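Spherulin 3A (Physarum polycephalum, PDB 1HDF) serves as a calcium-binding structural protein of the slime mould cytoplasm, built on the single-domain beta/gamma-crystallin fold. Local coordinates at residues Asn9-Phe23 with Val46-Ala58. Numbering follows the deposited sequence.
Sequences NPAKGEVFLYKHVNF and VVSSVKVGPNTKA. With CA (calcium ion), chain C.
Strands 15-18 and 49-52 run antiparallel at 171°, with Phe16 facing Lys51 and Tyr18 facing Ser49 as hydrogen-bonded pairs; Ser48 and Ser49 both face Tyr18, a classic beta bulge. Val15, Leu17, Val50 and Val52 share the face on which Val15 and Leu17 pack against strand 93-98 of the second sheet. On the other face Lys51 reaches out extended: its CD passes the hydroxyl of Tyr18, its CE sits over the Phe23 ring, 3.9 Å from the centroid, and its NZ lies over the same face in a cation-pi contact and, separately, donates to OD1 of Asn9 at 2.7 Å. With an alanine here instead of Lys51, that face of Phe23 would probably lose its cover and Asn9 OD1 its charged partner. Turned between its backbone N and carbonyl carbon (chi1 64°), OG of Ser49 donates to His20 O at 2.9 Å and weakly accepts from Phe23 N. At the other end Gly13 N gives Thr56 OG1 a 2.7 Å bond. Calcium is gripped by Lys19 O, Val46 O and, at 2.3 Å, Ser48 OG, with Asp89 and two waters; Asn88 also bonds Ser48 OG. The metal thus probably offsets repulsion among these crowded oxygens, tying both segments together beside the bulge of this Greek-key motif.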
ATOM      1  N   ASN A   9     -25.013  -1.791  -0.823  1.00 18.26           N
ATOM      2  CA  ASN A   9     -24.217  -1.875   0.391  1.00 17.53           C
ATOM      3  C   ASN A   9     -22.767  -2.191   0.065  1.00 15.80           C
ATOM      4  O   ASN A   9     -22.478  -2.879  -0.911  1.00 15.95           O
ATOM      5  CB  ASN A   9     -24.803  -2.921   1.338  1.00 15.33           C
ATOM      6  CG  ASN A   9     -26.151  -2.507   1.882  1.00 17.02           C
ATOM      7  OD1 ASN A   9     -26.330  -1.368   2.317  1.00 15.04           O
ATOM      8  ND2 ASN A   9     -27.108  -3.427   1.866  1.00 17.51           N
ATOM      9  N   PRO A  10     -21.838  -1.689   0.886  1.00 15.14           N
ATOM     10  CA  PRO A  10     -20.407  -1.914   0.678  1.00 15.45           C
ATOM     11  C   PRO A  10     -19.962  -3.372   0.752  1.00 15.23           C
ATOM     12  O   PRO A  10     -20.523  -4.176   1.495  1.00 15.89           O
ATOM     13  CB  PRO A  10     -19.760  -1.051   1.764  1.00 14.71           C
ATOM     14  CG  PRO A  10     -20.767  -1.094   2.875  1.00 13.35           C
ATOM     15  CD  PRO A  10     -22.088  -0.971   2.150  1.00 14.24           C
ATOM     16  N   ALA A  11     -18.953  -3.701  -0.045  1.00 15.53           N
ATOM     17  CA  ALA A  11     -18.384  -5.042  -0.072  1.00 15.13           C
ATOM     18  C   ALA A  11     -17.109  -4.967   0.759  1.00 14.46           C
ATOM     19  O   ALA A  11     -16.671  -3.874   1.127  1.00 13.95           O
ATOM     20  CB  ALA A  11     -18.057  -5.447  -1.507  1.00 15.03           C
ATOM     21  N   LYS A  12     -16.509  -6.117   1.042  1.00 13.74           N
ATOM     22  CA  LYS A  12     -15.285  -6.165   1.835  1.00 14.31           C
ATOM     23  C   LYS A  12     -14.261  -5.111   1.407  1.00 13.79           C
ATOM     24  O   LYS A  12     -13.907  -5.014   0.231  1.00 13.89           O
ATOM     25  CB  LYS A  12     -14.654  -7.557   1.746  1.00 14.90           C
ATOM     26  CG  LYS A  12     -13.307  -7.659   2.450  1.00 16.73           C
ATOM     27  CD  LYS A  12     -12.720  -9.055   2.354  1.00 16.90           C
ATOM     28  CE  LYS A  12     -11.419  -9.132   3.124  1.00 17.48           C
ATOM     29  NZ  LYS A  12     -10.808 -10.494   3.060  1.00 18.81           N
ATOM     30  N   GLY A  13     -13.792  -4.323   2.371  1.00 13.61           N
ATOM     31  CA  GLY A  13     -12.810  -3.295   2.078  1.00 13.23           C
ATOM     32  C   GLY A  13     -13.396  -1.986   1.575  1.00 12.84           C
ATOM     33  O   GLY A  13     -12.659  -1.071   1.208  1.00 11.88           O
ATOM     34  N   GLU A  14     -14.722  -1.893   1.546  1.00 13.03           N
ATOM     35  CA  GLU A  14     -15.367  -0.668   1.090  1.00 13.38           C
ATOM     36  C   GLU A  14     -16.155  -0.007   2.200  1.00 12.61           C
ATOM     37  O   GLU A  14     -16.742  -0.674   3.053  1.00 12.17           O
ATOM     38  CB  GLU A  14     -16.334  -0.935  -0.056  1.00 13.80           C
ATOM     39  CG  GLU A  14     -15.798  -1.783  -1.174  1.00 15.42           C
ATOM     40  CD  GLU A  14     -16.823  -1.950  -2.277  1.00 16.04           C
ATOM     41  OE1 GLU A  14     -18.005  -2.231  -1.970  1.00 15.72           O
ATOM     42  OE2 GLU A  14     -16.446  -1.799  -3.456  1.00 17.81           O
ATOM     43  N   VAL A  15     -16.167   1.318   2.170  1.00 11.83           N
ATOM     44  CA  VAL A  15     -16.904   2.097   3.142  1.00 10.50           C
ATOM     45  C   VAL A  15     -17.633   3.175   2.361  1.00 10.37           C
ATOM     46  O   VAL A  15     -17.027   3.886   1.561  1.00  9.21           O
ATOM     47  CB  VAL A  15     -15.968   2.763   4.169  1.00  9.98           C
ATOM     48  CG1 VAL A  15     -16.787   3.651   5.105  1.00 10.91           C
ATOM     49  CG2 VAL A  15     -15.230   1.695   4.965  1.00  9.58           C
ATOM     50  N   PHE A  16     -18.938   3.276   2.580  1.00  9.81           N
ATOM     51  CA  PHE A  16     -19.746   4.270   1.893  1.00  8.92           C
ATOM     52  C   PHE A  16     -19.991   5.432   2.831  1.00  8.49           C
ATOM     53  O   PHE A  16     -20.499   5.242   3.931  1.00  8.89           O
ATOM     54  CB  PHE A  16     -21.098   3.684   1.467  1.00  7.33           C
ATOM     55  CG  PHE A  16     -21.015   2.664   0.367  1.00  6.66           C
ATOM     56  CD1 PHE A  16     -19.843   2.500  -0.380  1.00  7.40           C
ATOM     57  CD2 PHE A  16     -22.127   1.876   0.053  1.00  6.12           C
ATOM     58  CE1 PHE A  16     -19.785   1.560  -1.428  1.00  7.32           C
ATOM     59  CE2 PHE A  16     -22.080   0.938  -0.985  1.00  6.94           C
ATOM     60  CZ  PHE A  16     -20.906   0.780  -1.730  1.00  5.80           C
ATOM     61  N   LEU A  17     -19.621   6.629   2.386  1.00  9.01           N
ATOM     62  CA  LEU A  17     -19.800   7.845   3.167  1.00  9.52           C
ATOM     63  C   LEU A  17     -20.907   8.669   2.506  1.00 10.59           C
ATOM     64  O   LEU A  17     -20.860   8.922   1.306  1.00 11.01           O
ATOM     65  CB  LEU A  17     -18.490   8.641   3.204  1.00  7.43           C
ATOM     66  CG  LEU A  17     -17.275   7.905   3.791  1.00  8.27           C
ATOM     67  CD1 LEU A  17     -16.041   8.806   3.748  1.00  6.79           C
ATOM     68  CD2 LEU A  17     -17.581   7.465   5.234  1.00  6.61           C
ATOM     69  N   TYR A  18     -21.902   9.075   3.288  1.00 11.17           N
ATOM     70  CA  TYR A  18     -23.012   9.857   2.760  1.00 10.72           C
ATOM     71  C   TYR A  18     -23.058  11.241   3.386  1.00 11.02           C
ATOM     72  O   TYR A  18     -22.846  11.394   4.590  1.00 10.78           O
ATOM     73  CB  TYR A  18     -24.336   9.138   3.019  1.00 10.98           C
ATOM     74  CG  TYR A  18     -24.376   7.715   2.518  1.00 10.12           C
ATOM     75  CD1 TYR A  18     -23.748   6.691   3.222  1.00 10.49           C
ATOM     76  CD2 TYR A  18     -25.043   7.394   1.335  1.00  9.52           C
ATOM     77  CE1 TYR A  18     -23.783   5.374   2.760  1.00  9.30           C
ATOM     78  CE2 TYR A  18     -25.085   6.091   0.865  1.00  8.89           C
ATOM     79  CZ  TYR A  18     -24.451   5.084   1.578  1.00 10.19           C
ATOM     80  OH  TYR A  18     -24.463   3.796   1.091  1.00 12.60           O
ATOM     81  N   LYS A  19     -23.358  12.247   2.569  1.00 11.41           N
ATOM     82  CA  LYS A  19     -23.411  13.626   3.049  1.00 12.34           C
ATOM     83  C   LYS A  19     -24.566  13.902   4.014  1.00 12.64           C
ATOM     84  O   LYS A  19     -24.436  14.719   4.928  1.00 12.34           O
ATOM     85  CB  LYS A  19     -23.478  14.591   1.860  1.00 12.12           C
ATOM     86  CG  LYS A  19     -23.317  16.045   2.243  1.00 11.37           C
ATOM     87  CD  LYS A  19     -23.180  16.925   1.014  1.00 12.17           C
ATOM     88  CE  LYS A  19     -22.971  18.379   1.400  1.00 13.85           C
ATOM     89  NZ  LYS A  19     -22.772  19.236   0.191  1.00 14.60           N
ATOM     90  N   HIS A  20     -25.697  13.235   3.817  1.00 12.33           N
ATOM     91  CA  HIS A  20     -26.827  13.443   4.718  1.00 13.62           C
ATOM     92  C   HIS A  20     -27.087  12.198   5.540  1.00 13.42           C
ATOM     93  O   HIS A  20     -26.567  11.121   5.235  1.00 15.11           O
ATOM     94  CB  HIS A  20     -28.082  13.825   3.931  1.00 13.15           C
ATOM     95  CG  HIS A  20     -27.958  15.126   3.206  1.00 14.55           C
ATOM     96  ND1 HIS A  20     -28.869  15.542   2.260  1.00 16.42           N
ATOM     97  CD2 HIS A  20     -27.012  16.093   3.266  1.00 15.17           C
ATOM     98  CE1 HIS A  20     -28.488  16.708   1.766  1.00 15.66           C
ATOM     99  NE2 HIS A  20     -27.363  17.064   2.361  1.00 16.01           N
ATOM    100  N   VAL A  21     -27.884  12.343   6.590  1.00 12.84           N
ATOM    101  CA  VAL A  21     -28.203  11.205   7.434  1.00 12.72           C
ATOM    102  C   VAL A  21     -29.051  10.220   6.637  1.00 13.24           C
ATOM    103  O   VAL A  21     -29.495  10.521   5.528  1.00 14.48           O
ATOM    104  CB  VAL A  21     -28.968  11.645   8.693  1.00 11.53           C
ATOM    105  CG1 VAL A  21     -28.065  12.474   9.578  1.00  9.15           C
ATOM    106  CG2 VAL A  21     -30.190  12.442   8.292  1.00 13.00           C
ATOM    107  N   ASN A  22     -29.253   9.036   7.202  1.00 12.56           N
ATOM    108  CA  ASN A  22     -30.045   7.996   6.566  1.00 12.48           C
ATOM    109  C   ASN A  22     -29.544   7.614   5.179  1.00 13.06           C
ATOM    110  O   ASN A  22     -30.321   7.200   4.320  1.00 13.15           O
ATOM    111  CB  ASN A  22     -31.515   8.419   6.507  1.00 11.09           C
ATOM    112  CG  ASN A  22     -32.032   8.887   7.857  1.00 11.18           C
ATOM    113  OD1 ASN A  22     -31.794   8.242   8.889  1.00  8.71           O
ATOM    114  ND2 ASN A  22     -32.734  10.017   7.860  1.00  9.07           N
ATOM    115  N   PHE A  23     -28.242   7.766   4.965  1.00 12.26           N
ATOM    116  CA  PHE A  23     -27.610   7.383   3.707  1.00 13.40           C
ATOM    117  C   PHE A  23     -28.118   8.129   2.479  1.00 14.16           C
ATOM    118  O   PHE A  23     -28.233   7.552   1.399  1.00 14.76           O
ATOM    119  CB  PHE A  23     -27.788   5.873   3.511  1.00 13.11           C
ATOM    120  CG  PHE A  23     -27.777   5.091   4.805  1.00 12.25           C
ATOM    121  CD1 PHE A  23     -26.687   5.160   5.672  1.00 11.86           C
ATOM    122  CD2 PHE A  23     -28.873   4.320   5.176  1.00 11.63           C
ATOM    123  CE1 PHE A  23     -26.691   4.478   6.892  1.00 11.90           C
ATOM    124  CE2 PHE A  23     -28.886   3.633   6.397  1.00 12.25           C
ATOM    125  CZ  PHE A  23     -27.792   3.716   7.255  1.00 11.43           C
ATOM    126  N   VAL A  46     -18.469  16.952   6.004  1.00 14.67           N
ATOM    127  CA  VAL A  46     -19.866  16.903   5.553  1.00 14.64           C
ATOM    128  C   VAL A  46     -20.549  15.553   5.752  1.00 14.59           C
ATOM    129  O   VAL A  46     -21.762  15.447   5.600  1.00 14.10           O
ATOM    130  CB  VAL A  46     -20.019  17.281   4.052  1.00 15.28           C
ATOM    131  CG1 VAL A  46     -19.335  18.630   3.781  1.00 13.90           C
ATOM    132  CG2 VAL A  46     -19.466  16.171   3.167  1.00 12.85           C
ATOM    133  N   VAL A  47     -19.775  14.528   6.095  1.00 13.94           N
ATOM    134  CA  VAL A  47     -20.318  13.184   6.286  1.00 12.88           C
ATOM    135  C   VAL A  47     -21.302  13.092   7.456  1.00 12.97           C
ATOM    136  O   VAL A  47     -21.020  13.556   8.556  1.00 13.49           O
ATOM    137  CB  VAL A  47     -19.174  12.154   6.481  1.00 11.92           C
ATOM    138  CG1 VAL A  47     -19.742  10.759   6.701  1.00  9.59           C
ATOM    139  CG2 VAL A  47     -18.274  12.157   5.257  1.00  9.49           C
ATOM    140  N   SER A  48     -22.454  12.478   7.210  1.00 12.81           N
ATOM    141  CA  SER A  48     -23.471  12.346   8.241  1.00 12.67           C
ATOM    142  C   SER A  48     -23.905  10.912   8.537  1.00 12.36           C
ATOM    143  O   SER A  48     -24.428  10.648   9.615  1.00 11.65           O
ATOM    144  CB  SER A  48     -24.681  13.198   7.869  1.00 13.06           C
ATOM    145  OG  SER A  48     -24.300  14.564   7.805  1.00 13.72           O
ATOM    146  N   SER A  49     -23.705  10.003   7.582  1.00 11.93           N
ATOM    147  CA  SER A  49     -24.053   8.589   7.759  1.00 11.63           C
ATOM    148  C   SER A  49     -22.982   7.696   7.120  1.00 11.55           C
ATOM    149  O   SER A  49     -22.297   8.105   6.182  1.00 12.59           O
ATOM    150  CB  SER A  49     -25.433   8.276   7.159  1.00 11.02           C
ATOM    151  OG  SER A  49     -25.457   8.471   5.759  1.00 12.15           O
ATOM    152  N   VAL A  50     -22.844   6.472   7.627  1.00 11.53           N
ATOM    153  CA  VAL A  50     -21.819   5.558   7.126  1.00  9.22           C
ATOM    154  C   VAL A  50     -22.240   4.086   7.047  1.00  9.42           C
ATOM    155  O   VAL A  50     -23.102   3.634   7.792  1.00  9.21           O
ATOM    156  CB  VAL A  50     -20.549   5.630   8.022  1.00  8.44           C
ATOM    157  CG1 VAL A  50     -19.429   4.772   7.435  1.00  7.39           C
ATOM    158  CG2 VAL A  50     -20.105   7.071   8.179  1.00  8.73           C
ATOM    159  N   LYS A  51     -21.603   3.350   6.140  1.00  8.52           N
ATOM    160  CA  LYS A  51     -21.838   1.926   5.967  1.00  8.23           C
ATOM    161  C   LYS A  51     -20.479   1.252   5.808  1.00  8.50           C
ATOM    162  O   LYS A  51     -19.669   1.664   4.976  1.00 10.73           O
ATOM    163  CB  LYS A  51     -22.682   1.655   4.722  1.00  7.76           C
ATOM    164  CG  LYS A  51     -24.154   1.971   4.860  1.00  7.31           C
ATOM    165  CD  LYS A  51     -24.882   1.594   3.585  1.00  6.03           C
ATOM    166  CE  LYS A  51     -26.399   1.602   3.767  1.00  6.40           C
ATOM    167  NZ  LYS A  51     -27.104   1.245   2.493  1.00  5.10           N
ATOM    168  N   VAL A  52     -20.225   0.219   6.604  1.00  8.21           N
ATOM    169  CA  VAL A  52     -18.954  -0.498   6.530  1.00  8.91           C
ATOM    170  C   VAL A  52     -19.200  -1.931   6.060  1.00 10.21           C
ATOM    171  O   VAL A  52     -20.077  -2.636   6.583  1.00  9.42           O
ATOM    172  CB  VAL A  52     -18.227  -0.519   7.903  1.00  8.35           C
ATOM    173  CG1 VAL A  52     -16.798  -1.029   7.723  1.00 10.35           C
ATOM    174  CG2 VAL A  52     -18.208   0.879   8.515  1.00  8.48           C
ATOM    175  N   GLY A  53     -18.418  -2.357   5.070  1.00 10.86           N
ATOM    176  CA  GLY A  53     -18.582  -3.689   4.518  1.00 11.02           C
ATOM    177  C   GLY A  53     -18.148  -4.828   5.418  1.00 12.06           C
ATOM    178  O   GLY A  53     -17.593  -4.600   6.494  1.00 11.48           O
ATOM    179  N   PRO A  54     -18.398  -6.079   4.998  1.00 13.25           N
ATOM    180  CA  PRO A  54     -18.015  -7.253   5.793  1.00 14.48           C
ATOM    181  C   PRO A  54     -16.501  -7.338   5.963  1.00 15.59           C
ATOM    182  O   PRO A  54     -15.748  -6.749   5.176  1.00 14.88           O
ATOM    183  CB  PRO A  54     -18.586  -8.426   4.987  1.00 14.26           C
ATOM    184  CG  PRO A  54     -18.576  -7.909   3.572  1.00 14.18           C
ATOM    185  CD  PRO A  54     -19.074  -6.487   3.752  1.00 13.43           C
ATOM    186  N   ASN A  55     -16.069  -8.059   6.998  1.00 16.04           N
ATOM    187  CA  ASN A  55     -14.650  -8.235   7.292  1.00 17.51           C
ATOM    188  C   ASN A  55     -13.867  -6.950   7.154  1.00 17.20           C
ATOM    189  O   ASN A  55     -12.724  -6.960   6.699  1.00 17.58           O
ATOM    190  CB  ASN A  55     -14.043  -9.286   6.368  1.00 19.08           C
ATOM    191  CG  ASN A  55     -14.479 -10.678   6.728  1.00 21.68           C
ATOM    192  OD1 ASN A  55     -13.891 -11.660   6.279  1.00 24.47           O
ATOM    193  ND2 ASN A  55     -15.521 -10.776   7.547  1.00 21.47           N
ATOM    194  N   THR A  56     -14.479  -5.843   7.552  1.00 16.75           N
ATOM    195  CA  THR A  56     -13.821  -4.554   7.441  1.00 16.19           C
ATOM    196  C   THR A  56     -13.988  -3.708   8.695  1.00 15.66           C
ATOM    197  O   THR A  56     -15.025  -3.741   9.347  1.00 15.27           O
ATOM    198  CB  THR A  56     -14.387  -3.757   6.244  1.00 16.45           C
ATOM    199  OG1 THR A  56     -14.284  -4.540   5.048  1.00 16.93           O
ATOM    200  CG2 THR A  56     -13.620  -2.457   6.060  1.00 15.71           C
ATOM    201  N   LYS A  57     -12.951  -2.956   9.037  1.00 14.77           N
ATOM    202  CA  LYS A  57     -13.024  -2.062  10.182  1.00 13.58           C
ATOM    203  C   LYS A  57     -12.801  -0.675   9.610  1.00 13.74           C
ATOM    204  O   LYS A  57     -12.063  -0.510   8.636  1.00 13.19           O
ATOM    205  CB  LYS A  57     -11.927  -2.366  11.200  1.00 12.90           C
ATOM    206  CG  LYS A  57     -12.433  -2.709  12.590  1.00 13.78           C
ATOM    207  CD  LYS A  57     -13.083  -4.081  12.615  1.00 13.68           C
ATOM    208  CE  LYS A  57     -13.201  -4.606  14.033  1.00 13.24           C
ATOM    209  NZ  LYS A  57     -13.650  -6.025  14.040  1.00 15.10           N
ATOM    210  N   ALA A  58     -13.445   0.321  10.200  1.00 13.31           N
ATOM    211  CA  ALA A  58     -13.276   1.685   9.742  1.00 12.99           C
ATOM    212  C   ALA A  58     -13.008   2.584  10.939  1.00 12.62           C
ATOM    213  O   ALA A  58     -13.677   2.485  11.967  1.00 12.96           O
ATOM    214  CB  ALA A  58     -14.516   2.144   9.011  1.00 13.77           C
TER
HETATM  215 CA    CA C1101     -23.661  16.275   6.431  1.00 17.92          CA
HETATM  216  O   HOH W   1     -23.310  18.382   5.156  1.00  8.99           O
HETATM  217  O   HOH W   2     -25.766  17.486   7.449  1.00 26.58           O